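Local structure of manganese lipoxygenase (Gaeumannomyces graminis, 5FX8) at residues A[47-52]-A[311-316]; A[297-302]-A[447-452]. The protein oxygenates linoleic and alpha-linolenic acids at a catalytic manganese ion, giving 11S- and 13R-hydroperoxy fatty acids. All blocks are in the same frame, centred on the assembly; numbering follows the deposited sequence.

Overall arrangement
The two contacts, whose centres lie about 20 Å apart, illustrate how polar and apolar chemistry divide between the margin and the interior of one fold. Contact 1 is partly buried, about 31 Å from the centre of the chain; there the N-terminal loop 47-52 is held to the start of helix 313-321 by a backbone hydrogen bond, a bridging water and the packing of Y47. Contact 2 lies deeper, and its touching residues are all buried: helix 268-305 meets loop 447-452 through aliphatic and aromatic carbon, without a hydrogen bond between them. Helices 268-305 and 313-321 are consecutive, and M315 of contact 1 packs on H301 of contact 2.

Contact 1 (A[47-52]-A[311-316]); sequences YTLPNN and RHPVMG. Unlike the reference sequence in segment 47-52: N52 (reference Lys).
Y47 and T48 meet R311 mainly through the backbone, and T48 N donates to R311 O at 3.0 Å. This bond is bent, 138° at the hydrogen, with the donor tilted from the carbonyl plane. Y47 CA adds a CA-H...O contact to the same R311 O at 3.1 Å. With CG anti to its own carbonyl carbon (chi1 -70°), the Y47 ring is carried past H312 O toward the first helical turn, where CE1 comes 4.0 Å from G316 CA, while its CB packs on P313 CG. L49 CD2 approaches the H312 ring obliquely, 3.6 Å from H312 NE2. Water 1 joins T48 OG1 to R311 NH1, accepting from the guanidinium at its edge. R311 also forms a salt bridge with D53.

H312, which meets L49 directly, is held from the next shell at both ring nitrogens: ND1 receives V314 N in the ring plane at 3.1 Å, and NE2 is hydrogen-bonded to D433. R59 of helix 56-69 bonds T48 O, tying the loop to the helix that follows it. The motif is a side-chain N-cap, H312 capping the start of helix 313-321 where loop 47-52, leading into helix 56-69, packs against it in the lipoxygenase fold.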
ATOM      1  N   TYR A  47      19.749  -9.607  21.152  1.00 14.94           N
ATOM      2  CA  TYR A  47      19.881  -8.156  21.010  1.00 12.25           C
ATOM      3  C   TYR A  47      20.247  -7.549  22.362  1.00 11.95           C
ATOM      4  O   TYR A  47      19.553  -7.781  23.351  1.00 15.05           O
ATOM      5  CB  TYR A  47      18.590  -7.523  20.498  1.00 10.87           C
ATOM      6  CG  TYR A  47      18.242  -7.828  19.076  1.00 10.69           C
ATOM      7  CD1 TYR A  47      18.765  -7.081  18.037  1.00 11.31           C
ATOM      8  CD2 TYR A  47      17.380  -8.852  18.769  1.00 10.61           C
ATOM      9  CE1 TYR A  47      18.446  -7.353  16.745  1.00  9.43           C
ATOM     10  CE2 TYR A  47      17.063  -9.130  17.486  1.00 11.54           C
ATOM     11  CZ  TYR A  47      17.592  -8.376  16.475  1.00 11.13           C
ATOM     12  OH  TYR A  47      17.247  -8.659  15.177  1.00 16.03           O
ATOM     13  N   THR A  48      21.321  -6.772  22.411  1.00 10.63           N
ATOM     14  CA  THR A  48      21.724  -6.135  23.652  1.00 11.60           C
ATOM     15  C   THR A  48      22.241  -4.729  23.388  1.00 11.55           C
ATOM     16  O   THR A  48      22.591  -4.372  22.267  1.00 11.64           O
ATOM     17  CB  THR A  48      22.832  -6.910  24.374  1.00 10.88           C
ATOM     18  OG1 THR A  48      23.971  -6.975  23.524  1.00 13.13           O
ATOM     19  CG2 THR A  48      22.405  -8.311  24.747  1.00 11.56           C
ATOM     20  N   LEU A  49      22.320  -3.947  24.447  1.00 13.08           N
ATOM     21  CA  LEU A  49      22.963  -2.651  24.427  1.00 11.78           C
ATOM     22  C   LEU A  49      24.479  -2.806  24.424  1.00 14.49           C
ATOM     23  O   LEU A  49      25.001  -3.843  24.818  1.00 12.42           O
ATOM     24  CB  LEU A  49      22.533  -1.837  25.633  1.00 11.39           C
ATOM     25  CG  LEU A  49      21.093  -1.349  25.606  1.00 13.94           C
ATOM     26  CD1 LEU A  49      20.824  -0.557  26.871  1.00 13.30           C
ATOM     27  CD2 LEU A  49      20.853  -0.512  24.375  1.00 10.32           C
ATOM     28  N   PRO A  50      25.214  -1.797  23.947  1.00 13.79           N
ATOM     29  CA  PRO A  50      26.676  -1.880  23.989  1.00 11.00           C
ATOM     30  C   PRO A  50      27.257  -1.610  25.356  1.00 17.39           C
ATOM     31  O   PRO A  50      28.404  -1.984  25.600  1.00 18.99           O
ATOM     32  CB  PRO A  50      27.108  -0.802  22.998  1.00  9.55           C
ATOM     33  CG  PRO A  50      26.015   0.174  23.041  1.00 14.44           C
ATOM     34  CD  PRO A  50      24.768  -0.623  23.178  1.00 10.66           C
ATOM     35  N   ASN A  51      26.483  -0.997  26.250  1.00 16.71           N
ATOM     36  CA  ASN A  51      26.983  -0.556  27.552  1.00 13.18           C
ATOM     37  C   ASN A  51      27.764  -1.657  28.262  1.00 16.47           C
ATOM     38  O   ASN A  51      28.920  -1.457  28.655  1.00 20.37           O
ATOM     39  CB  ASN A  51      25.806  -0.071  28.402  1.00 12.63           C
ATOM     40  CG  ASN A  51      24.871   0.869  27.627  1.00 14.36           C
ATOM     41  OD1 ASN A  51      24.633   0.666  26.436  1.00 18.99           O
ATOM     42  ND2 ASN A  51      24.342   1.896  28.296  1.00 14.67           N
ATOM     43  N   ASN A  52      27.188  -2.844  28.382  1.00 18.21           N
ATOM     44  CA  ASN A  52      27.879  -3.864  29.162  1.00 11.13           C
ATOM     45  C   ASN A  52      28.182  -5.119  28.371  1.00 12.63           C
ATOM     46  O   ASN A  52      27.980  -6.239  28.844  1.00 16.12           O
ATOM     47  CB  ASN A  52      27.065  -4.197  30.385  1.00 10.17           C
ATOM     48  CG  ASN A  52      26.973  -3.038  31.281  1.00 11.16           C
ATOM     49  OD1 ASN A  52      27.965  -2.591  31.820  1.00 19.85           O
ATOM     50  ND2 ASN A  52      25.793  -2.510  31.428  1.00 12.14           N
ATOM     51  N   ARG A 311      23.308  -5.815  16.429  1.00 14.19           N
ATOM     52  CA  ARG A 311      22.743  -6.473  17.608  1.00 12.40           C
ATOM     53  C   ARG A 311      22.072  -5.509  18.567  1.00 10.31           C
ATOM     54  O   ARG A 311      21.560  -5.942  19.588  1.00 20.52           O
ATOM     55  CB  ARG A 311      23.816  -7.277  18.346  1.00 11.78           C
ATOM     56  CG  ARG A 311      24.474  -8.313  17.467  1.00 12.82           C
ATOM     57  CD  ARG A 311      25.446  -9.208  18.223  1.00 24.19           C
ATOM     58  NE  ARG A 311      26.734  -8.594  18.562  1.00 17.96           N
ATOM     59  CZ  ARG A 311      27.158  -8.380  19.803  1.00 15.73           C
ATOM     60  NH1 ARG A 311      26.398  -8.710  20.838  1.00 19.62           N
ATOM     61  NH2 ARG A 311      28.342  -7.833  20.015  1.00 17.84           N
ATOM     62  N   HIS A 312      22.039  -4.244  18.251  1.00  9.73           N
ATOM     63  CA  HIS A 312      21.324  -3.263  19.051  1.00  8.83           C
ATOM     64  C   HIS A 312      19.813  -3.438  18.916  1.00 10.59           C
ATOM     65  O   HIS A 312      19.304  -3.537  17.797  1.00  9.64           O
ATOM     66  CB  HIS A 312      21.719  -1.890  18.606  1.00  7.93           C
ATOM     67  CG  HIS A 312      21.409  -0.830  19.595  1.00  7.66           C
ATOM     68  ND1 HIS A 312      20.131  -0.535  19.988  1.00  8.54           N
ATOM     69  CD2 HIS A 312      22.213   0.013  20.270  1.00  7.57           C
ATOM     70  CE1 HIS A 312      20.157   0.447  20.861  1.00  9.44           C
ATOM     71  NE2 HIS A 312      21.411   0.796  21.052  1.00  8.48           N
ATOM     72  N   PRO A 313      19.064  -3.462  20.022  1.00  9.76           N
ATOM     73  CA  PRO A 313      17.602  -3.698  19.927  1.00 10.66           C
ATOM     74  C   PRO A 313      16.836  -2.665  19.110  1.00  7.03           C
ATOM     75  O   PRO A 313      15.818  -2.986  18.470  1.00  7.85           O
ATOM     76  CB  PRO A 313      17.172  -3.692  21.402  1.00  9.16           C
ATOM     77  CG  PRO A 313      18.403  -4.089  22.129  1.00  9.61           C
ATOM     78  CD  PRO A 313      19.537  -3.471  21.413  1.00  8.81           C
ATOM     79  N   VAL A 314      17.299  -1.427  19.121  1.00  7.07           N
ATOM     80  CA  VAL A 314      16.642  -0.400  18.330  1.00  7.53           C
ATOM     81  C   VAL A 314      16.904  -0.619  16.840  1.00 12.27           C
ATOM     82  O   VAL A 314      16.025  -0.383  16.005  1.00 13.44           O
ATOM     83  CB  VAL A 314      17.086   0.993  18.796  1.00  6.78           C
ATOM     84  CG1 VAL A 314      16.495   2.020  17.924  1.00  7.93           C
ATOM     85  CG2 VAL A 314      16.634   1.222  20.190  1.00  6.63           C
ATOM     86  N   MET A 315      18.101  -1.100  16.491  1.00  7.55           N
ATOM     87  CA  MET A 315      18.403  -1.434  15.109  1.00  7.84           C
ATOM     88  C   MET A 315      17.461  -2.492  14.586  1.00  7.57           C
ATOM     89  O   MET A 315      17.027  -2.420  13.438  1.00 23.38           O
ATOM     90  CB  MET A 315      19.845  -1.921  14.969  1.00  8.49           C
ATOM     91  CG  MET A 315      20.341  -2.040  13.522  1.00  9.15           C
ATOM     92  SD  MET A 315      20.467  -0.422  12.757  1.00  9.97           S
ATOM     93  CE  MET A 315      19.099  -0.396  11.630  1.00 10.48           C
ATOM     94  N   GLY A 316      17.143  -3.486  15.410  1.00  7.61           N
ATOM     95  CA  GLY A 316      16.240  -4.538  14.981  1.00  8.33           C
ATOM     96  C   GLY A 316      14.818  -4.056  14.771  1.00  7.47           C
ATOM     97  O   GLY A 316      14.160  -4.456  13.810  1.00 19.52           O
TER
HETATM   98  O   HOH W   1      23.787  -9.443  21.594  1.00 21.34           O

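Contact 2 (A[297-302]-A[447-452]); sequences PEIVHE and AQVRDF
I299 and V449 form the tight part of this contact, their side chains overlapping alongside, each directed toward the other's backbone, so that I299 CG2 comes 3.7 Å from V449 CG2. The same V449 methyl also lies against I299 CG1, touching both arms of the isoleucine where they branch. Chi1 of -166° sets I299 CG1 anti to the backbone N and directs this branch to A447, where CG1 lies 3.6 Å from A447 O; chi2 (49°) places I299 CD1 4.0 Å from A447 CB.

Packing is looser one residue on. V300 CG2 is 4.3 Å from V449 CG1 and 4.1 Å from F452 CE1, a carbon that the other V300 methyl approaches about as closely. The valine and the phenylalanine cross at a slant, and the ring also meets that of F369 edge to face. The solvent side is formed by the exposed Q448, between buried A447 and V449, and by the exposed D451, while the partly exposed R450 has a cation-pi contact with Y362.

Earlier in helix 268-305, just before this segment, is the manganese ligand H294, its side chain about 10 Å from that of I299. The loop links helices 434-444 and 460-481. From helix 434-444, A443 packs on V449 and F452, and W439 NE1 bonds V300 O; strand 71-73 contributes Y72, which touches A447.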
ATOM      1  N   PRO A 297      11.927   8.559   6.582  1.00  7.72           N
ATOM      2  CA  PRO A 297      12.315   7.316   7.256  1.00  8.49           C
ATOM      3  C   PRO A 297      13.587   6.713   6.702  1.00  8.03           C
ATOM      4  O   PRO A 297      14.434   6.295   7.490  1.00 12.85           O
ATOM      5  CB  PRO A 297      11.109   6.396   7.035  1.00  9.72           C
ATOM      6  CG  PRO A 297      10.009   7.275   6.852  1.00  8.04           C
ATOM      7  CD  PRO A 297      10.516   8.512   6.191  1.00 13.99           C
ATOM      8  N   GLU A 298      13.742   6.648   5.378  1.00  7.32           N
ATOM      9  CA  GLU A 298      14.934   6.039   4.803  1.00  6.98           C
ATOM     10  C   GLU A 298      16.189   6.682   5.359  1.00  6.95           C
ATOM     11  O   GLU A 298      17.137   5.981   5.708  1.00 17.60           O
ATOM     12  CB  GLU A 298      14.930   6.158   3.273  1.00  7.12           C
ATOM     13  CG  GLU A 298      14.165   5.126   2.489  1.00  5.97           C
ATOM     14  CD  GLU A 298      13.816   5.606   1.069  1.00 10.55           C
ATOM     15  OE1 GLU A 298      14.585   6.359   0.448  1.00 14.09           O
ATOM     16  OE2 GLU A 298      12.738   5.252   0.568  1.00 15.28           O
ATOM     17  N   ILE A 299      16.226   8.020   5.419  1.00  6.91           N
ATOM     18  CA  ILE A 299      17.443   8.699   5.847  1.00  6.83           C
ATOM     19  C   ILE A 299      17.686   8.471   7.330  1.00  6.37           C
ATOM     20  O   ILE A 299      18.833   8.314   7.756  1.00 15.10           O
ATOM     21  CB  ILE A 299      17.416  10.199   5.462  1.00  8.67           C
ATOM     22  CG1 ILE A 299      18.795  10.837   5.582  1.00  6.16           C
ATOM     23  CG2 ILE A 299      16.457  11.021   6.290  1.00  6.65           C
ATOM     24  CD1 ILE A 299      19.869  10.085   4.936  1.00  6.35           C
ATOM     25  N   VAL A 300      16.618   8.404   8.131  1.00 11.74           N
ATOM     26  CA  VAL A 300      16.779   8.098   9.559  1.00  6.99           C
ATOM     27  C   VAL A 300      17.303   6.685   9.750  1.00  6.22           C
ATOM     28  O   VAL A 300      18.174   6.432  10.584  1.00 27.39           O
ATOM     29  CB  VAL A 300      15.448   8.308  10.315  1.00  7.64           C
ATOM     30  CG1 VAL A 300      15.569   7.805  11.774  1.00  6.38           C
ATOM     31  CG2 VAL A 300      15.032   9.763  10.252  1.00  6.50           C
ATOM     32  N   HIS A 301      16.783   5.748   8.983  1.00  6.31           N
ATOM     33  CA  HIS A 301      17.313   4.405   9.045  1.00  9.88           C
ATOM     34  C   HIS A 301      18.734   4.320   8.493  1.00  9.31           C
ATOM     35  O   HIS A 301      19.500   3.479   8.946  1.00  8.53           O
ATOM     36  CB  HIS A 301      16.378   3.467   8.308  1.00  5.80           C
ATOM     37  CG  HIS A 301      16.875   2.068   8.222  1.00  5.48           C
ATOM     38  ND1 HIS A 301      17.808   1.664   7.293  1.00  9.27           N
ATOM     39  CD2 HIS A 301      16.561   0.970   8.938  1.00  5.46           C
ATOM     40  CE1 HIS A 301      18.050   0.376   7.440  1.00 11.80           C
ATOM     41  NE2 HIS A 301      17.314  -0.065   8.442  1.00  7.14           N
ATOM     42  N   GLU A 302      19.116   5.142   7.520  1.00  7.96           N
ATOM     43  CA  GLU A 302      20.490   5.102   7.025  1.00  6.88           C
ATOM     44  C   GLU A 302      21.457   5.512   8.115  1.00  8.54           C
ATOM     45  O   GLU A 302      22.483   4.851   8.366  1.00 10.22           O
ATOM     46  CB  GLU A 302      20.659   6.042   5.828  1.00  6.99           C
ATOM     47  CG  GLU A 302      20.060   5.547   4.577  1.00  7.32           C
ATOM     48  CD  GLU A 302      20.103   6.540   3.449  1.00  7.90           C
ATOM     49  OE1 GLU A 302      21.188   6.980   3.015  1.00  8.96           O
ATOM     50  OE2 GLU A 302      19.021   6.872   2.974  1.00  9.19           O
ATOM     51  N   ALA A 447      24.341  12.625   7.675  1.00  9.64           N
ATOM     52  CA  ALA A 447      23.120  12.231   6.995  1.00  9.49           C
ATOM     53  C   ALA A 447      22.270  13.426   6.594  1.00  9.97           C
ATOM     54  O   ALA A 447      21.451  13.297   5.677  1.00  9.75           O
ATOM     55  CB  ALA A 447      22.310  11.293   7.883  1.00  9.08           C
ATOM     56  N   GLN A 448      22.442  14.565   7.272  1.00  9.62           N
ATOM     57  CA  GLN A 448      21.745  15.819   6.978  1.00  9.74           C
ATOM     58  C   GLN A 448      20.242  15.696   7.137  1.00  9.07           C
ATOM     59  O   GLN A 448      19.489  16.204   6.316  1.00 17.91           O
ATOM     60  CB  GLN A 448      22.064  16.343   5.579  1.00  9.90           C
ATOM     61  CG  GLN A 448      23.507  16.744   5.343  1.00 10.18           C
ATOM     62  CD  GLN A 448      23.769  17.249   3.921  1.00 11.03           C
ATOM     63  OE1 GLN A 448      22.869  17.319   3.074  1.00 16.21           O
ATOM     64  NE2 GLN A 448      25.013  17.587   3.655  1.00 14.93           N
ATOM     65  N   VAL A 449      19.802  15.033   8.188  1.00  8.83           N
ATOM     66  CA  VAL A 449      18.383  14.959   8.520  1.00  9.26           C
ATOM     67  C   VAL A 449      17.913  16.293   9.090  1.00 13.45           C
ATOM     68  O   VAL A 449      18.564  16.879   9.958  1.00 14.21           O
ATOM     69  CB  VAL A 449      18.134  13.816   9.514  1.00 10.08           C
ATOM     70  CG1 VAL A 449      16.683  13.743   9.863  1.00  8.16           C
ATOM     71  CG2 VAL A 449      18.621  12.480   8.952  1.00  9.37           C
ATOM     72  N   ARG A 450      16.775  16.776   8.611  1.00 12.11           N
ATOM     73  CA  ARG A 450      16.154  18.001   9.106  1.00 12.88           C
ATOM     74  C   ARG A 450      15.293  17.764  10.336  1.00 11.55           C
ATOM     75  O   ARG A 450      14.479  16.841  10.370  1.00  9.92           O
ATOM     76  CB  ARG A 450      15.264  18.636   8.038  1.00 13.06           C
ATOM     77  CG  ARG A 450      15.948  19.672   7.227  1.00 22.53           C
ATOM     78  CD  ARG A 450      15.005  20.410   6.341  1.00 17.44           C
ATOM     79  NE  ARG A 450      15.695  20.779   5.113  1.00 18.55           N
ATOM     80  CZ  ARG A 450      15.066  21.018   3.985  1.00 22.42           C
ATOM     81  NH1 ARG A 450      13.750  20.918   3.953  1.00 18.82           N
ATOM     82  NH2 ARG A 450      15.741  21.343   2.892  1.00 27.31           N
ATOM     83  N   ASP A 451      15.433  18.664  11.314  1.00 10.77           N
ATOM     84  CA  ASP A 451      14.544  18.745  12.467  1.00  9.55           C
ATOM     85  C   ASP A 451      14.502  17.419  13.234  1.00 12.75           C
ATOM     86  O   ASP A 451      13.443  16.885  13.572  1.00 16.70           O
ATOM     87  CB  ASP A 451      13.147  19.191  12.037  1.00 10.08           C
ATOM     88  CG  ASP A 451      12.428  19.947  13.119  1.00 13.50           C
ATOM     89  OD1 ASP A 451      12.952  20.029  14.258  1.00 14.13           O
ATOM     90  OD2 ASP A 451      11.325  20.437  12.833  1.00 20.07           O
ATOM     91  N   PHE A 452      15.565  16.933  13.462  1.00 10.15           N
ATOM     92  CA  PHE A 452      15.779  15.767  14.266  1.00  9.60           C
ATOM     93  C   PHE A 452      16.245  16.195  15.643  1.00 15.69           C
ATOM     94  O   PHE A 452      16.957  17.191  15.773  1.00 17.98           O
ATOM     95  CB  PHE A 452      16.835  14.868  13.617  1.00  9.56           C
ATOM     96  CG  PHE A 452      16.735  13.431  14.006  1.00 12.00           C
ATOM     97  CD1 PHE A 452      15.643  12.687  13.639  1.00  9.07           C
ATOM     98  CD2 PHE A 452      17.743  12.820  14.725  1.00 10.17           C
ATOM     99  CE1 PHE A 452      15.556  11.371  13.991  1.00  9.05           C
ATOM    100  CE2 PHE A 452      17.663  11.491  15.073  1.00  8.63           C
ATOM    101  CZ  PHE A 452      16.570  10.770  14.712  1.00  8.44           C
TER